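Local coordinates for uncharacterized protein (PDB 1ZSO), which is of unknown function but belongs to a family of CXXC-motif proteins that probably bind zinc, at residues F107-G111 with I112-D116. Residues are numbered along the deposited sequence; the frame is centred on the assembly and turned at random.
Sequences FECRG and IELID
Cys109 and Leu114 both hold the first side-chain atom beyond CB anti to their own carbonyl carbon, with chi1 at -54° and -58°, and this brings SG over the branch of the leucine. SG of Cys109 lies 3.9 Å from Leu114 CG. It is 4.1 Å from both Leu114 CD1 and Leu114 CD2. Phe107 CG is likewise anti to its carbonyl carbon. Its ring crosses the leucine side chain at about a right angle, and Phe107 CD1 meets Leu114 CD1 obliquely at 3.9 Å. The CD1 methyl of Leu114 touches both the ring and the sulfur. Nearer the bend, Cys109 CB comes within 3.2 Å of Ile112 O, the carbonyl three residues on.

The chain turns at Gly111, where a CB would press against the carbonyl O of Arg110. Strand 102-110 of the six-stranded sheet passes here into strand 112-117 of the three-stranded sheet. The axes of segments 107-110 and 112-116 run at 130° to each other, well off antiparallel. Each strand pairs elsewhere: Cys109 with Lys10, and Glu113 with Arg39. Trp73 NE1 donates to Gly111 O at the bend. Trp34 and Phe36 meet the Phe107 ring edge-to-face. Arg110 NH1 forms a salt bridge with Glu108 OE1 at 3.6 Å, within 107-111. No hydrogen bond links the two segments, so their side chains are joined by dispersion packing of Leu114 on Phe107 and Cys109.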
# COMPACT_ATOMS: atom_id res chain seq x y z
N PHE B 107 -5.20 -5.40 15.09
CA PHE B 107 -4.07 -4.84 14.33
C PHE B 107 -3.06 -4.13 15.22
O PHE B 107 -3.44 -3.36 16.09
CB PHE B 107 -4.56 -3.84 13.30
CG PHE B 107 -5.65 -4.37 12.41
CD1 PHE B 107 -6.97 -4.35 12.84
CD2 PHE B 107 -5.37 -4.88 11.17
CE1 PHE B 107 -7.96 -4.86 12.06
CE2 PHE B 107 -6.38 -5.40 10.38
CZ PHE B 107 -7.66 -5.37 10.82
N GLU B 108 -1.77 -4.39 14.98
CA GLU B 108 -0.70 -3.54 15.51
C GLU B 108 -0.47 -2.38 14.59
O GLU B 108 -0.13 -2.55 13.43
CB GLU B 108 0.63 -4.28 15.62
CG GLU B 108 0.69 -5.25 16.76
CD GLU B 108 2.02 -6.01 16.78
OE1 GLU B 108 2.99 -5.57 16.11
OE2 GLU B 108 2.07 -7.06 17.48
N CYS B 109 -0.58 -1.21 15.17
CA CYS B 109 -0.38 0.02 14.48
C CYS B 109 0.75 0.81 15.12
O CYS B 109 0.74 1.03 16.29
CB CYS B 109 -1.68 0.80 14.58
SG CYS B 109 -3.09 -0.14 13.99
N ARG B 110 1.74 1.21 14.32
CA ARG B 110 2.85 2.02 14.79
C ARG B 110 2.90 3.32 13.96
O ARG B 110 3.23 3.30 12.78
CB ARG B 110 4.16 1.29 14.61
CG ARG B 110 4.53 0.27 15.73
CD ARG B 110 6.05 -0.11 15.64
NE ARG B 110 6.51 -1.07 16.68
CZ ARG B 110 6.15 -2.36 16.74
NH1 ARG B 110 5.32 -2.89 15.83
NH2 ARG B 110 6.60 -3.13 17.71
N GLY B 111 2.54 4.42 14.57
CA GLY B 111 2.51 5.69 13.89
C GLY B 111 1.20 5.97 13.18
O GLY B 111 1.06 6.97 12.46
N ILE B 112 0.22 5.13 13.42
CA ILE B 112 -1.04 5.22 12.67
C ILE B 112 -2.20 4.93 13.64
O ILE B 112 -2.08 4.02 14.45
CB ILE B 112 -1.12 4.19 11.54
CG1 ILE B 112 -0.28 4.60 10.34
CG2 ILE B 112 -2.56 3.99 11.05
CD1 ILE B 112 -0.01 3.45 9.41
N GLU B 113 -3.27 5.71 13.54
CA GLU B 113 -4.60 5.42 14.18
C GLU B 113 -5.68 5.03 13.19
O GLU B 113 -5.95 5.77 12.25
CB GLU B 113 -5.20 6.67 14.81
CG GLU B 113 -5.02 6.84 16.23
CD GLU B 113 -3.97 7.85 16.47
OE1 GLU B 113 -2.85 7.57 16.01
OE2 GLU B 113 -4.28 8.93 17.05
N LEU B 114 -6.31 3.89 13.44
CA LEU B 114 -7.46 3.42 12.69
C LEU B 114 -8.64 4.23 13.13
O LEU B 114 -9.00 4.15 14.28
CB LEU B 114 -7.74 1.94 13.00
CG LEU B 114 -6.57 1.00 12.70
CD1 LEU B 114 -6.99 -0.46 12.64
CD2 LEU B 114 -5.93 1.41 11.40
N ILE B 115 -9.23 5.04 12.23
CA ILE B 115 -10.35 5.92 12.59
C ILE B 115 -11.71 5.24 12.26
O ILE B 115 -12.56 5.00 13.14
CB ILE B 115 -10.22 7.30 11.88
CG1 ILE B 115 -8.91 7.99 12.26
CG2 ILE B 115 -11.34 8.22 12.23
CD1 ILE B 115 -8.79 8.36 13.73
N ASP B 116 -11.88 4.91 10.98
CA ASP B 116 -13.11 4.39 10.43
C ASP B 116 -12.79 3.11 9.70
O ASP B 116 -11.84 3.08 8.95
CB ASP B 116 -13.70 5.36 9.41
CG ASP B 116 -14.08 6.70 10.00
OD1 ASP B 116 -14.76 6.71 11.06
OD2 ASP B 116 -13.72 7.75 9.40